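Local atomic coordinates of trans-4-hydroxy-L-proline dehydratase (Clostridioides difficile 70-100-2010, PDB entry 6VXC), a protein that dehydrates trans-4-hydroxy-L-proline to (S)-1-pyrroline-5-carboxylate as a glycyl radical enzyme of anaerobic hydroxyproline breakdown. Residues Met387-Ile393 / Lys419-Pro424; Val573-Thr577 / Val688-Ser693; Thr721-Gln725 / Arg782-Tyr786. One frame throughout, in Å; residues are numbered along the deposited sequence.

Contact 1: Met387-Ile393 / Lys419-Pro424; sequences MDEMKLI and KGWGQP
K391 lays its aliphatic chain over one face of the W421 indole. Its CG stands 3.8 Å from the centroid of the five-membered ring and only 10° off the ring normal, a CH-pi contact, while CE runs on past W421 CG; the two side chains slide by each other in opposite directions. The extended lysine carries NZ beyond the ring to a water that also bonds K419 O. The opposite face of the indole bears Q423 CB, offset toward the rim, so the ring is sandwiched between a residue of each segment. With W421 CG set between its own backbone N and carbonyl carbon (chi1 59°), the indole reaches the end of helix 378-390, and a second water joins W421 NE1 to D388 O. M387, bent at chi3, brings CE to 3.4 Å from Q423 CB and 3.9 Å from P424 CD, the proline being held after a cis peptide. On the outer side K419 NZ makes a salt bridge of 2.7 Å to D388 OD1, meeting the syn lone pair, and D388 OD2 pairs with R412, so one carboxylate is shared by two cations. Inward, Q423 NE2 bonds P395 O and a third water, which donates to I393 O at 2.8 Å; Q423 OE1 receives a weak bond from S397 N. Both segments leave their helices through positive phi, at K391 and G420, and both lead into neighbouring parallel strands, 396-401 and 426-428. The contact thus joins the helix-to-strand turns of two successive beta-alpha-beta crossovers, 362-366 to 396-401 and 396-401 to 426-428, as in the alpha/beta barrel of glycyl radical enzymes.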
# COMPACT_ATOMS: atom_id res chain seq x y z
N MET A 387 -5.22 -8.33 17.23
CA MET A 387 -5.55 -7.06 16.57
C MET A 387 -6.65 -6.32 17.33
O MET A 387 -6.58 -5.09 17.50
CB MET A 387 -5.92 -7.27 15.10
CG MET A 387 -7.28 -7.90 14.84
SD MET A 387 -7.80 -7.87 13.11
CE MET A 387 -8.07 -6.10 12.87
N ASP A 388 -7.62 -7.07 17.86
CA ASP A 388 -8.68 -6.51 18.69
C ASP A 388 -8.10 -5.85 19.94
O ASP A 388 -8.34 -4.67 20.21
CB ASP A 388 -9.64 -7.66 19.05
CG ASP A 388 -10.96 -7.21 19.63
OD1 ASP A 388 -11.32 -6.01 19.58
OD2 ASP A 388 -11.67 -8.12 20.13
N GLU A 389 -7.27 -6.59 20.68
CA GLU A 389 -6.70 -6.04 21.91
C GLU A 389 -5.79 -4.85 21.63
O GLU A 389 -5.89 -3.81 22.29
CB GLU A 389 -5.93 -7.12 22.66
CG GLU A 389 -5.24 -6.59 23.94
CD GLU A 389 -6.24 -6.20 25.03
OE1 GLU A 389 -7.25 -6.91 25.17
OE2 GLU A 389 -6.01 -5.20 25.72
N MET A 390 -4.87 -4.98 20.67
CA MET A 390 -3.82 -3.97 20.52
C MET A 390 -4.34 -2.65 19.94
O MET A 390 -3.82 -1.58 20.28
CB MET A 390 -2.69 -4.52 19.64
CG MET A 390 -1.97 -5.74 20.24
SD MET A 390 -1.40 -5.51 21.94
CE MET A 390 0.05 -4.51 21.69
N LYS A 391 -5.34 -2.69 19.07
CA LYS A 391 -5.92 -1.52 18.43
C LYS A 391 -4.82 -0.56 17.91
O LYS A 391 -4.78 0.63 18.24
CB LYS A 391 -6.88 -0.81 19.38
CG LYS A 391 -7.83 0.18 18.67
CD LYS A 391 -8.80 0.90 19.63
CE LYS A 391 -9.65 1.91 18.86
NZ LYS A 391 -10.77 2.50 19.65
N LEU A 392 -3.94 -1.11 17.08
CA LEU A 392 -2.85 -0.36 16.44
C LEU A 392 -3.10 -0.25 14.94
O LEU A 392 -3.54 -1.21 14.30
CB LEU A 392 -1.50 -1.03 16.69
CG LEU A 392 -1.05 -1.14 18.16
CD1 LEU A 392 0.20 -2.01 18.27
CD2 LEU A 392 -0.84 0.24 18.82
N ILE A 393 -2.82 0.93 14.37
CA ILE A 393 -3.09 1.12 12.94
C ILE A 393 -2.02 0.50 12.05
O ILE A 393 -2.25 0.38 10.84
CB ILE A 393 -3.28 2.61 12.59
CG1 ILE A 393 -2.05 3.44 12.95
CG2 ILE A 393 -4.54 3.16 13.23
CD1 ILE A 393 -2.22 4.92 12.59
N LYS A 419 -16.55 -2.23 16.03
CA LYS A 419 -16.04 -1.32 17.04
C LYS A 419 -15.59 0.02 16.46
O LYS A 419 -15.32 0.95 17.23
CB LYS A 419 -14.90 -1.99 17.81
CG LYS A 419 -15.34 -3.27 18.53
CD LYS A 419 -14.23 -3.86 19.36
CE LYS A 419 -14.69 -5.16 20.00
NZ LYS A 419 -13.67 -5.73 20.92
N GLY A 420 -15.53 0.17 15.15
CA GLY A 420 -15.44 1.48 14.54
C GLY A 420 -14.06 2.07 14.34
O GLY A 420 -13.96 3.29 14.15
N TRP A 421 -12.99 1.28 14.40
CA TRP A 421 -11.68 1.80 14.04
C TRP A 421 -11.18 1.28 12.70
O TRP A 421 -9.99 1.37 12.41
CB TRP A 421 -10.64 1.55 15.15
CG TRP A 421 -10.38 0.15 15.54
CD1 TRP A 421 -11.17 -0.64 16.32
CD2 TRP A 421 -9.22 -0.64 15.23
NE1 TRP A 421 -10.59 -1.87 16.51
CE2 TRP A 421 -9.39 -1.90 15.84
CE3 TRP A 421 -8.05 -0.40 14.49
CZ2 TRP A 421 -8.44 -2.92 15.74
CZ3 TRP A 421 -7.11 -1.42 14.38
CH2 TRP A 421 -7.30 -2.66 15.02
N GLY A 422 -12.05 0.74 11.89
CA GLY A 422 -11.77 0.44 10.49
C GLY A 422 -11.30 -0.97 10.18
O GLY A 422 -11.79 -1.59 9.25
N GLN A 423 -10.35 -1.48 10.96
CA GLN A 423 -9.83 -2.84 10.77
C GLN A 423 -10.83 -3.84 11.36
O GLN A 423 -11.54 -3.51 12.30
CB GLN A 423 -8.45 -3.03 11.44
CG GLN A 423 -7.36 -2.12 10.90
CD GLN A 423 -5.98 -2.49 11.43
OE1 GLN A 423 -5.78 -3.58 11.98
NE2 GLN A 423 -5.01 -1.59 11.23
N PRO A 424 -10.94 -5.04 10.77
CA PRO A 424 -10.30 -5.48 9.53
C PRO A 424 -11.12 -5.11 8.30
O PRO A 424 -12.34 -5.00 8.40
CB PRO A 424 -10.26 -7.01 9.68
CG PRO A 424 -11.58 -7.28 10.43
CD PRO A 424 -11.72 -6.12 11.40
O HOH W 1 -10.47 -3.42 18.98
O HOH W 2 -13.16 2.93 18.01
O HOH W 3 -4.58 0.78 9.42

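Contact 2: Val573-Thr577 / Val688-Ser693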
# COMPACT_ATOMS: atom_id res chain seq x y z
N VAL A 573 -8.66 6.39 -10.29
CA VAL A 573 -9.31 7.14 -9.22
C VAL A 573 -10.53 7.85 -9.78
O VAL A 573 -10.47 8.45 -10.86
CB VAL A 573 -8.35 8.15 -8.56
CG1 VAL A 573 -9.09 8.94 -7.47
CG2 VAL A 573 -7.16 7.46 -7.96
N GLY A 574 -11.62 7.79 -9.03
CA GLY A 574 -12.77 8.63 -9.28
C GLY A 574 -13.85 8.06 -10.17
O GLY A 574 -14.58 8.83 -10.79
N ILE A 575 -14.01 6.73 -10.21
CA ILE A 575 -14.99 6.14 -11.11
C ILE A 575 -16.40 6.64 -10.79
O ILE A 575 -17.21 6.84 -11.70
CB ILE A 575 -14.85 4.60 -11.08
CG1 ILE A 575 -15.77 3.92 -12.12
CG2 ILE A 575 -15.05 4.03 -9.66
CD1 ILE A 575 -15.44 4.29 -13.57
N GLY A 576 -16.73 6.86 -9.51
CA GLY A 576 -18.05 7.38 -9.18
C GLY A 576 -18.27 8.79 -9.71
O GLY A 576 -19.31 9.09 -10.32
N THR A 577 -17.31 9.67 -9.47
CA THR A 577 -17.42 11.04 -9.95
C THR A 577 -17.60 11.07 -11.46
O THR A 577 -18.54 11.69 -11.97
CB THR A 577 -16.16 11.83 -9.54
OG1 THR A 577 -16.09 11.90 -8.11
CG2 THR A 577 -16.18 13.26 -10.11
N VAL A 688 -12.75 14.13 -5.37
CA VAL A 688 -13.50 13.19 -6.19
C VAL A 688 -13.86 11.97 -5.33
O VAL A 688 -13.45 11.87 -4.17
CB VAL A 688 -12.74 12.78 -7.48
CG1 VAL A 688 -12.48 14.01 -8.36
CG2 VAL A 688 -11.39 12.11 -7.17
N SER A 689 -14.67 11.07 -5.88
CA SER A 689 -15.10 9.90 -5.12
C SER A 689 -13.91 9.01 -4.79
O SER A 689 -12.93 8.97 -5.53
CB SER A 689 -16.14 9.11 -5.92
OG SER A 689 -15.64 8.77 -7.21
N GLU A 690 -14.01 8.27 -3.67
CA GLU A 690 -12.96 7.37 -3.19
C GLU A 690 -13.24 5.92 -3.59
O GLU A 690 -14.38 5.46 -3.53
CB GLU A 690 -12.79 7.50 -1.67
CG GLU A 690 -14.07 7.78 -0.88
CD GLU A 690 -14.95 6.57 -0.60
OE1 GLU A 690 -14.48 5.42 -0.68
OE2 GLU A 690 -16.15 6.79 -0.32
N GLY A 691 -12.18 5.22 -3.99
CA GLY A 691 -12.30 3.84 -4.44
C GLY A 691 -13.33 3.71 -5.54
O GLY A 691 -13.43 4.56 -6.42
N ILE A 692 -14.12 2.64 -5.49
CA ILE A 692 -15.28 2.48 -6.36
C ILE A 692 -16.57 2.85 -5.63
O ILE A 692 -17.67 2.46 -6.05
CB ILE A 692 -15.38 1.06 -6.95
CG1 ILE A 692 -15.63 0.02 -5.84
CG2 ILE A 692 -14.16 0.75 -7.85
CD1 ILE A 692 -16.04 -1.35 -6.35
N SER A 693 -16.46 3.61 -4.55
CA SER A 693 -17.61 4.01 -3.76
C SER A 693 -18.46 5.01 -4.53
O SER A 693 -17.98 5.64 -5.47
CB SER A 693 -17.16 4.64 -2.44
OG SER A 693 -16.22 3.84 -1.74
O HOH W 4 -11.61 6.74 -6.52
O HOH W 5 -12.05 4.69 -9.17
O HOH W 6 -15.75 6.05 -6.83
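S689 turns OG between its backbone N and carbonyl carbon (chi1 54°), and T577 sets OG1 beside its own backbone N (chi1 -64°), which points the two hydroxyls at each other's main chain. The result is a reciprocal pair: T577 N donates to S689 OG at 3.0 Å, and S689 N donates to T577 OG1 at 2.8 Å. E695 OE2 is a further partner of T577 OG1. Next to this pair a water bridges the segments, accepting from both S689 OG and G576 N and donating to S693 O at 2.6 Å and to G691 O. A second water accepts from I575 N, so the first amides of helix 575-591 are met by solvent and serine. V573 CG1 lies 3.9 Å from V688 CG2, their branches crossing at about a right angle, and I575 CG2 packs on I692 CG2. A type II' turn from E690 to S693 shapes the loop. The S689-T577 exchange has the reciprocal pattern of a capping box, with S689 of a distant loop in the role of the N-cap side chain and T577 at N3; it is not a capping box proper, since glycine G574 holds the N-cap position of helix 575-591.

Contact 3: Thr721-Gln725 / Arg782-Tyr786; sequences TLLNQ and RVAGY
The amide of N724 and the guanidinium of R782 stand almost upright to one another, their planes 79° apart, and they meet through the aliphatic part of the arginine, near CG. One face of the guanidinium is covered by Y786 N, 3.2 Å above the plane and toward its rim, while NH1 bonds Q757 OE1 and NH2 bonds S787 OG. A bend at chi2 (66°) folds the arginine back along its own loop to reach these partners. The N724 amide is probably turned over in the model; its end lies close to V783 O, and with the group rotated back a hydrogen bond there is possible. V783 O also accepts from R804 NH2. The third flat group is the peptide between A784 and G785: L722 CD1 lies over its face, 3.6 Å from both A784 C and G785 N, and 4.2 Å from A784 CB. The leucine gets there with CG opposite its backbone N (chi1 -166°), pressing a methyl against the main chain of the glycine that carries the radical in the activated enzyme; the radical is absent here. V783 N bonds Y786 O at 3.0 Å, drawing the two ends of this loop together round A784 and G785. G785 lies about 4 Å from the side chain of C454, the probable cysteine radical site, and the side chain of L722 about 6 Å from that of E456, the likely proton acceptor. Segment 721-725 enters strand 724-726, an outermost strand of the five-stranded sheet, bonded to strand 755-759 and covered through L723 and Q725 by helix 703-711; the glycine loop faces it, joining strands 780-782 and 787-789.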
# COMPACT_ATOMS: atom_id res chain seq x y z
N THR A 721 -10.13 -3.81 -6.25
CA THR A 721 -10.94 -2.60 -6.17
C THR A 721 -11.26 -2.32 -4.70
O THR A 721 -11.35 -3.24 -3.89
CB THR A 721 -12.27 -2.74 -6.92
OG1 THR A 721 -13.04 -3.78 -6.31
CG2 THR A 721 -12.04 -3.04 -8.41
N LEU A 722 -11.48 -1.04 -4.38
CA LEU A 722 -11.65 -0.61 -3.00
C LEU A 722 -13.06 -0.06 -2.79
O LEU A 722 -13.46 0.89 -3.45
CB LEU A 722 -10.60 0.44 -2.66
CG LEU A 722 -10.43 0.75 -1.18
CD1 LEU A 722 -9.02 1.31 -0.97
CD2 LEU A 722 -11.48 1.71 -0.68
N LEU A 723 -13.80 -0.65 -1.85
CA LEU A 723 -15.14 -0.17 -1.52
C LEU A 723 -15.24 0.18 -0.04
O LEU A 723 -15.12 -0.70 0.81
CB LEU A 723 -16.21 -1.20 -1.89
CG LEU A 723 -17.66 -0.84 -1.47
CD1 LEU A 723 -18.09 0.49 -2.09
CD2 LEU A 723 -18.65 -1.92 -1.84
N ASN A 724 -15.49 1.47 0.25
CA ASN A 724 -15.84 1.95 1.59
C ASN A 724 -17.35 1.95 1.77
O ASN A 724 -18.08 2.40 0.88
CB ASN A 724 -15.37 3.38 1.83
CG ASN A 724 -13.92 3.48 2.19
OD1 ASN A 724 -13.17 4.27 1.58
ND2 ASN A 724 -13.51 2.70 3.15
N GLN A 725 -17.81 1.47 2.92
CA GLN A 725 -19.20 1.64 3.35
C GLN A 725 -19.20 2.05 4.81
O GLN A 725 -18.26 1.78 5.55
CB GLN A 725 -20.04 0.37 3.13
CG GLN A 725 -20.48 0.10 1.67
CD GLN A 725 -21.46 1.14 1.14
OE1 GLN A 725 -22.65 1.08 1.42
NE2 GLN A 725 -20.96 2.10 0.35
N ARG A 782 -11.59 4.83 9.41
CA ARG A 782 -11.18 4.21 8.16
C ARG A 782 -11.09 5.26 7.07
O ARG A 782 -12.04 6.01 6.84
CB ARG A 782 -12.17 3.11 7.75
CG ARG A 782 -11.62 2.16 6.68
CD ARG A 782 -10.45 1.33 7.23
NE ARG A 782 -9.90 0.44 6.22
CZ ARG A 782 -8.95 -0.47 6.45
NH1 ARG A 782 -8.52 -1.25 5.47
NH2 ARG A 782 -8.44 -0.62 7.67
N VAL A 783 -9.95 5.32 6.39
CA VAL A 783 -9.73 6.28 5.31
C VAL A 783 -10.00 5.57 3.99
O VAL A 783 -11.12 5.60 3.51
CB VAL A 783 -8.32 6.89 5.40
CG1 VAL A 783 -8.11 7.90 4.30
CG2 VAL A 783 -8.16 7.57 6.74
N ALA A 784 -9.00 4.89 3.43
CA ALA A 784 -9.24 4.12 2.21
C ALA A 784 -8.18 3.02 2.11
O ALA A 784 -7.07 3.27 1.66
CB ALA A 784 -9.24 5.00 0.97
N GLY A 785 -8.55 1.81 2.53
CA GLY A 785 -7.59 0.73 2.57
C GLY A 785 -6.68 0.71 3.78
O GLY A 785 -5.76 -0.11 3.83
N TYR A 786 -6.92 1.59 4.75
CA TYR A 786 -6.17 1.67 5.99
C TYR A 786 -6.91 2.54 6.99
O TYR A 786 -7.76 3.34 6.62
CB TYR A 786 -4.77 2.24 5.79
CG TYR A 786 -4.75 3.71 5.47
CD1 TYR A 786 -5.16 4.18 4.23
CD2 TYR A 786 -4.34 4.65 6.42
CE1 TYR A 786 -5.14 5.52 3.94
CE2 TYR A 786 -4.32 6.00 6.14
CZ TYR A 786 -4.72 6.43 4.89
OH TYR A 786 -4.70 7.76 4.58

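How the contacts relate
Contacts 1, 2 and 3 close one after another along the chain and converge on the glycyl radical site. In space contact 3 lies between the others, its centre 15 Å from that of contact 1 and 11 Å from that of contact 2; contacts 1 and 2 do not touch, being about 12 Å apart at their nearest atoms. G422 and Q423 of contact 1 pack on R782, and I692 N of contact 2 probably bonds L722 O. Strand 426-428, just after contact 1, and strand 724-726, which begins within contact 3, belong to the same mixed sheet. The loop bearing G785 thus lies against turn 419-424 of the PFL-like part, while segment 688-693 connects its partner 721-725 to the N-terminus of helix 575-591.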